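Local coordinates for putative glutathione S-transferase (Corynebacterium glutamicum, PDB 3M1G), which belongs to the glutathione S-transferases and probably catalyses the attachment of glutathione to other molecules, at residues A[225-230]-A[272-277]; A[279-284]-A[324-329]. All blocks are in the same frame, centred on the assembly; numbering follows the deposited sequence.

How the contacts relate
The two contacts lie on one helix, 274-284, in the C-terminal helical domain of a glutathione S-transferase fold. Their centres are about 13 Å apart, on the same side of the chain's centre. Contact 1 joins the end of helix 209-229 to the start of helix 274-284. Contact 2 follows in the chain and packs the later part of that helix (279-284) against the 324-329 loop, which comes after helix 295-305. The contacts also touch directly: Leu230 CD1 lies 3.7 Å from Tyr279 CG, and Trp277 CH2 lies 3.7 Å from Phe324 N. Helix 274-284 is therefore held by an earlier helix at its start and by a later loop further along.

Contact 1. Residues A[225-230]-A[272-277]; sequences WLEDRL and EMPNLW
Glu227 lays its carboxylate against the first turn of helix 274-284, overlapping the backbone of Asn275 and Leu276 and meeting their amides on the syn side of each oxygen, both tilted somewhat out of the carboxylate plane. OE2 takes the amide hydrogen of Asn275 N at 2.9 Å, and OE1 takes that of Leu276 N at 2.9 Å, each with an N-H...O angle of 159°. Two nearly straight bonds to successive amides fix the rotation of the carboxylate. A third, weak bond runs from Asn275 ND2 to Glu227 OE2 at 3.0 Å; the amide and carboxylate planes are 37° apart, and the two side chains cross at about a right angle. The group gets there because the chain leaves with CG anti to the backbone N and then folds at chi2 (72°). Pro274 has no amide hydrogen to offer, but its CD approaches Glu227 OE2 to 3.4 Å. The two carboxylate oxygens thus serve the N-H groups just beyond Met273, the N-cap residue, where a helix has amides left over; the helix end would probably also favour a charged carboxylate.

This is helix-to-helix packing in the all-helical C-terminal domain of the glutathione S-transferase fold: the last turn of helix 209-229 meets the start of helix 274-284. Beside the polar grip, selenomethionine Met273 curls back so that its CE rests 3.8 Å from Glu227 CB. On the inner side Leu276 CD2 is met by two leucines, Leu230 CD1 at 3.8 Å and Leu226 CB at 4.1 Å. Helix 243-253 continues this apolar layer, with Leu248 against Leu226 and Leu252 against Leu276. At the end of 225-230, Leu230 O accepts a hydrogen bond from Arg330 NH2, while Glu272 forms a salt bridge with Lys269 of the second subunit.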
loop_
_atom_site.group_PDB
_atom_site.type_symbol
_atom_site.label_atom_id
_atom_site.label_comp_id
_atom_site.label_asym_id
_atom_site.label_seq_id
_atom_site.Cartn_x
_atom_site.Cartn_y
_atom_site.Cartn_z
ATOM N N TRP A 225 1.271 19.384 4.471
ATOM C CA TRP A 225 0.698 20.731 4.497
ATOM C C TRP A 225 -0.845 20.648 4.479
ATOM O O TRP A 225 -1.501 21.334 5.255
ATOM C CB TRP A 225 1.196 21.563 3.302
ATOM C CG TRP A 225 0.296 22.691 2.906
ATOM C CD1 TRP A 225 -0.021 23.790 3.661
ATOM C CD2 TRP A 225 -0.365 22.863 1.652
ATOM N NE1 TRP A 225 -0.875 24.592 2.963
ATOM C CE2 TRP A 225 -1.102 24.053 1.730
ATOM C CE3 TRP A 225 -0.427 22.112 0.472
ATOM C CZ2 TRP A 225 -1.885 24.526 0.671
ATOM C CZ3 TRP A 225 -1.211 22.594 -0.596
ATOM C CH2 TRP A 225 -1.934 23.763 -0.476
ATOM N N LEU A 226 -1.414 19.817 3.615
ATOM C CA LEU A 226 -2.883 19.716 3.554
ATOM C C LEU A 226 -3.485 19.155 4.859
ATOM O O LEU A 226 -4.525 19.623 5.357
ATOM C CB LEU A 226 -3.327 18.876 2.352
ATOM C CG LEU A 226 -3.094 19.524 0.997
ATOM C CD1 LEU A 226 -3.346 18.529 -0.125
ATOM C CD2 LEU A 226 -3.969 20.784 0.813
ATOM N N GLU A 227 -2.828 18.145 5.409
ATOM C CA GLU A 227 -3.263 17.517 6.654
ATOM C C GLU A 227 -3.326 18.593 7.757
ATOM O O GLU A 227 -4.282 18.664 8.549
ATOM C CB GLU A 227 -2.304 16.381 7.017
ATOM C CG GLU A 227 -2.486 15.799 8.406
ATOM C CD GLU A 227 -3.737 14.968 8.517
ATOM O OE1 GLU A 227 -4.287 14.589 7.447
ATOM O OE2 GLU A 227 -4.160 14.697 9.668
ATOM N N ASP A 228 -2.324 19.454 7.785
ATOM C CA ASP A 228 -2.312 20.553 8.749
ATOM C C ASP A 228 -3.327 21.655 8.418
ATOM O O ASP A 228 -3.965 22.198 9.312
ATOM C CB ASP A 228 -0.919 21.163 8.832
ATOM C CG ASP A 228 -0.826 22.294 9.876
ATOM O OD1 ASP A 228 -0.975 22.041 11.084
ATOM O OD2 ASP A 228 -0.639 23.441 9.476
ATOM N N ARG A 229 -3.490 22.004 7.143
ATOM C CA ARG A 229 -4.479 23.005 6.779
ATOM C C ARG A 229 -5.904 22.576 7.197
ATOM O O ARG A 229 -6.721 23.389 7.650
ATOM C CB ARG A 229 -4.438 23.262 5.263
ATOM C CG ARG A 229 -5.271 24.435 4.824
ATOM C CD ARG A 229 -5.178 24.706 3.350
ATOM N NE ARG A 229 -6.159 25.714 2.969
ATOM C CZ ARG A 229 -5.963 27.029 3.006
ATOM N NH1 ARG A 229 -4.794 27.541 3.363
ATOM N NH2 ARG A 229 -6.958 27.834 2.657
ATOM N N LEU A 230 -6.201 21.303 7.005
ATOM C CA LEU A 230 -7.525 20.741 7.274
ATOM C C LEU A 230 -7.704 20.329 8.741
ATOM O O LEU A 230 -8.759 19.831 9.110
ATOM C CB LEU A 230 -7.784 19.549 6.338
ATOM C CG LEU A 230 -7.986 19.894 4.859
ATOM C CD1 LEU A 230 -7.901 18.651 3.965
ATOM C CD2 LEU A 230 -9.325 20.610 4.677
ATOM N N GLU A 272 -4.499 6.539 7.205
ATOM C CA GLU A 272 -3.639 6.835 8.357
ATOM C C GLU A 272 -3.367 8.331 8.589
ATOM O O GLU A 272 -2.605 8.666 9.471
ATOM C CB GLU A 272 -2.274 6.130 8.193
ATOM C CG GLU A 272 -2.353 4.615 7.989
ATOM C CD GLU A 272 -0.980 3.998 7.745
ATOM O OE1 GLU A 272 -0.358 4.237 6.664
ATOM O OE2 GLU A 272 -0.507 3.298 8.665
HETATM N N MSE A 273 -3.965 9.211 7.783
HETATM C CA MSE A 273 -3.802 10.661 7.891
HETATM C C MSE A 273 -5.150 11.188 8.391
HETATM O O MSE A 273 -6.100 11.303 7.615
HETATM C CB MSE A 273 -3.495 11.262 6.526
HETATM C CG MSE A 273 -2.220 10.730 5.840
HETATM SE SE MSE A 273 -0.620 11.361 6.690
HETATM C CE MSE A 273 -0.580 13.146 5.855
ATOM N N PRO A 274 -5.258 11.470 9.682
ATOM C CA PRO A 274 -6.608 11.589 10.228
ATOM C C PRO A 274 -7.460 12.708 9.629
ATOM O O PRO A 274 -8.638 12.472 9.351
ATOM C CB PRO A 274 -6.394 11.846 11.734
ATOM C CG PRO A 274 -5.003 11.464 12.023
ATOM C CD PRO A 274 -4.210 11.466 10.715
ATOM N N ASN A 275 -6.894 13.907 9.463
ATOM C CA ASN A 275 -7.675 14.982 8.859
ATOM C C ASN A 275 -8.033 14.727 7.400
ATOM O O ASN A 275 -9.204 14.895 7.021
ATOM C CB ASN A 275 -6.996 16.323 9.030
ATOM C CG ASN A 275 -6.964 16.743 10.466
ATOM O OD1 ASN A 275 -8.000 16.900 11.082
ATOM N ND2 ASN A 275 -5.786 16.854 11.022
ATOM N N LEU A 276 -7.068 14.284 6.597
ATOM C CA LEU A 276 -7.359 13.985 5.187
ATOM C C LEU A 276 -8.396 12.894 5.071
ATOM O O LEU A 276 -9.241 12.942 4.164
ATOM C CB LEU A 276 -6.100 13.577 4.413
ATOM C CG LEU A 276 -5.126 14.746 4.136
ATOM C CD1 LEU A 276 -3.762 14.188 3.637
ATOM C CD2 LEU A 276 -5.711 15.682 3.133
ATOM N N TRP A 277 -8.320 11.884 5.939
ATOM C CA TRP A 277 -9.254 10.753 5.845
ATOM C C TRP A 277 -10.687 11.126 6.242
ATOM O O TRP A 277 -11.636 10.679 5.603
ATOM C CB TRP A 277 -8.760 9.587 6.689
ATOM C CG TRP A 277 -9.599 8.343 6.736
ATOM C CD1 TRP A 277 -9.877 7.649 7.848
ATOM C CD2 TRP A 277 -10.233 7.613 5.639
ATOM N NE1 TRP A 277 -10.643 6.549 7.554
ATOM C CE2 TRP A 277 -10.888 6.503 6.215
ATOM C CE3 TRP A 277 -10.325 7.801 4.255
ATOM C CZ2 TRP A 277 -11.595 5.553 5.454
ATOM C CZ3 TRP A 277 -11.072 6.879 3.487
ATOM C CH2 TRP A 277 -11.687 5.769 4.097
#

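Contact 2. Residues A[279-284]-A[324-329]. With GOL (glycerol), chain G.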
loop_
_atom_site.group_PDB
_atom_site.type_symbol
_atom_site.label_atom_id
_atom_site.label_comp_id
_atom_site.label_asym_id
_atom_site.label_seq_id
_atom_site.Cartn_x
_atom_site.Cartn_y
_atom_site.Cartn_z
ATOM N N TYR A 279 -11.851 14.237 6.015
ATOM C CA TYR A 279 -12.224 15.085 4.856
ATOM C C TYR A 279 -12.647 14.277 3.636
ATOM O O TYR A 279 -13.671 14.550 3.012
ATOM C CB TYR A 279 -11.041 16.013 4.572
ATOM C CG TYR A 279 -11.017 16.791 3.263
ATOM C CD1 TYR A 279 -11.624 18.012 3.156
ATOM C CD2 TYR A 279 -10.326 16.295 2.152
ATOM C CE1 TYR A 279 -11.554 18.739 1.985
ATOM C CE2 TYR A 279 -10.243 17.018 0.975
ATOM C CZ TYR A 279 -10.865 18.251 0.906
ATOM O OH TYR A 279 -10.799 19.006 -0.239
ATOM N N LEU A 280 -11.857 13.272 3.281
ATOM C CA LEU A 280 -12.187 12.415 2.155
ATOM C C LEU A 280 -13.513 11.714 2.304
ATOM O O LEU A 280 -14.315 11.650 1.363
ATOM C CB LEU A 280 -11.062 11.412 1.886
ATOM C CG LEU A 280 -11.251 10.417 0.717
ATOM C CD1 LEU A 280 -11.605 11.100 -0.612
ATOM C CD2 LEU A 280 -9.975 9.467 0.584
ATOM N N ARG A 281 -13.787 11.189 3.487
ATOM C CA ARG A 281 -15.063 10.528 3.726
ATOM C C ARG A 281 -16.256 11.505 3.647
ATOM O O ARG A 281 -17.311 11.172 3.075
ATOM C CB ARG A 281 -15.039 9.815 5.084
ATOM C CG ARG A 281 -14.208 8.520 5.055
ATOM C CD ARG A 281 -14.141 7.877 6.401
ATOM N NE ARG A 281 -13.326 8.645 7.326
ATOM C CZ ARG A 281 -13.214 8.388 8.630
ATOM N NH1 ARG A 281 -12.386 9.110 9.371
ATOM N NH2 ARG A 281 -13.912 7.404 9.190
ATOM N N ASP A 282 -16.084 12.681 4.243
ATOM C CA ASP A 282 -17.093 13.778 4.279
ATOM C C ASP A 282 -17.474 14.140 2.827
ATOM O O ASP A 282 -18.631 14.144 2.454
ATOM C CB ASP A 282 -16.428 14.942 5.045
ATOM C CG ASP A 282 -17.360 16.140 5.357
ATOM O OD1 ASP A 282 -18.562 16.109 5.089
ATOM O OD2 ASP A 282 -16.846 17.117 5.943
ATOM N N LEU A 283 -16.485 14.353 1.978
ATOM C CA LEU A 283 -16.735 14.630 0.559
ATOM C C LEU A 283 -17.366 13.445 -0.161
ATOM O O LEU A 283 -18.363 13.608 -0.884
ATOM C CB LEU A 283 -15.438 15.016 -0.141
ATOM C CG LEU A 283 -14.779 16.350 0.244
ATOM C CD1 LEU A 283 -13.513 16.534 -0.595
ATOM C CD2 LEU A 283 -15.776 17.547 0.051
ATOM N N PHE A 284 -16.807 12.247 0.030
ATOM C CA PHE A 284 -17.327 11.052 -0.633
ATOM C C PHE A 284 -18.813 10.886 -0.380
ATOM O O PHE A 284 -19.562 10.570 -1.288
ATOM C CB PHE A 284 -16.581 9.774 -0.203
ATOM C CG PHE A 284 -17.077 8.531 -0.892
ATOM C CD1 PHE A 284 -18.157 7.813 -0.380
ATOM C CD2 PHE A 284 -16.477 8.097 -2.080
ATOM C CE1 PHE A 284 -18.662 6.676 -1.052
ATOM C CE2 PHE A 284 -16.950 6.950 -2.745
ATOM C CZ PHE A 284 -18.048 6.243 -2.220
ATOM N N PHE A 324 -14.960 4.132 3.478
ATOM C CA PHE A 324 -15.469 5.332 2.834
ATOM C C PHE A 324 -16.861 5.722 3.347
ATOM O O PHE A 324 -17.214 6.887 3.299
ATOM C CB PHE A 324 -15.525 5.184 1.296
ATOM C CG PHE A 324 -14.261 5.590 0.596
ATOM C CD1 PHE A 324 -13.948 6.914 0.400
ATOM C CD2 PHE A 324 -13.349 4.643 0.202
ATOM C CE1 PHE A 324 -12.791 7.277 -0.246
ATOM C CE2 PHE A 324 -12.163 5.010 -0.447
ATOM C CZ PHE A 324 -11.891 6.307 -0.668
ATOM N N ALA A 325 -17.601 4.742 3.838
ATOM C CA ALA A 325 -18.977 4.917 4.308
ATOM C C ALA A 325 -19.101 5.143 5.817
ATOM O O ALA A 325 -20.193 5.289 6.289
ATOM C CB ALA A 325 -19.855 3.674 3.910
ATOM N N THR A 326 -17.994 5.168 6.559
ATOM C CA THR A 326 -18.060 5.254 7.995
ATOM C C THR A 326 -18.173 6.716 8.457
ATOM O O THR A 326 -17.794 7.632 7.708
ATOM C CB THR A 326 -16.802 4.586 8.647
ATOM O OG1 THR A 326 -15.593 5.254 8.209
ATOM C CG2 THR A 326 -16.757 3.065 8.322
ATOM N N PRO A 327 -18.687 6.954 9.684
ATOM C CA PRO A 327 -18.781 8.342 10.204
ATOM C C PRO A 327 -17.426 9.052 10.191
ATOM O O PRO A 327 -16.435 8.499 10.664
ATOM C CB PRO A 327 -19.269 8.153 11.648
ATOM C CG PRO A 327 -20.074 6.847 11.594
ATOM C CD PRO A 327 -19.272 5.979 10.630
ATOM N N HIS A 328 -17.397 10.265 9.663
ATOM C CA HIS A 328 -16.151 10.976 9.399
ATOM C C HIS A 328 -15.674 11.890 10.530
ATOM O O HIS A 328 -14.535 12.333 10.517
ATOM C CB HIS A 328 -16.271 11.754 8.089
ATOM C CG HIS A 328 -17.443 12.683 8.033
ATOM N ND1 HIS A 328 -17.500 13.840 8.769
ATOM C CD2 HIS A 328 -18.588 12.635 7.312
ATOM C CE1 HIS A 328 -18.656 14.443 8.538
ATOM N NE2 HIS A 328 -19.338 13.722 7.664
ATOM N N GLY A 329 -16.536 12.211 11.479
ATOM C CA GLY A 329 -16.165 13.109 12.569
ATOM C C GLY A 329 -15.839 14.587 12.269
ATOM O O GLY A 329 -15.390 15.306 13.152
HETATM C C1 GOL G . -13.693 8.506 12.616
HETATM O O1 GOL G . -12.485 7.963 12.126
HETATM C C2 GOL G . -13.417 9.536 13.716
HETATM O O2 GOL G . -12.466 8.992 14.612
HETATM C C3 GOL G . -14.682 9.942 14.491
HETATM O O3 GOL G . -15.875 9.569 13.822
#
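One face of the His328 ring is covered by Asp282, whose CB sits over the ring centre, 3.9 Å from the centroid, in a CH-pi contact, with the carboxylate stacked at 16° to the ring plane. The Arg281 guanidinium has His328 CA over one face and, at its edge, Thr326 OG1 and glycerol O1. Phe324 CB lies over the centre of the Phe284 ring, 4.1 Å from the centroid, also as CH-pi. Together these pack the loop following helix 295-305 onto helix 274-284 of the glutathione S-transferase C-terminal domain.

The two phenylalanine rings meet obliquely, planes 43° apart, and Leu280 CG touches Phe324 CE1 at 3.6 Å. Trp277 meets the Phe324 ring edge-to-face, while Tyr249 of helix 243-253 packs on Leu280 and Phe284. The Asp282 carboxylate has its salt bridge with Arg234, and His328 ND1 bonds Arg330 N. Arg281 bends at chi3 (-70°), bringing NH2 to Thr326 OG1, itself also bonded to Gly323 O. The Arg281 NH2 to Thr326 OG1 bond is 2.9 Å and lies in the guanidinium plane. The glycerol, probably from the crystallisation liquor, takes Arg281 NH1 at 3.0 Å through its O1.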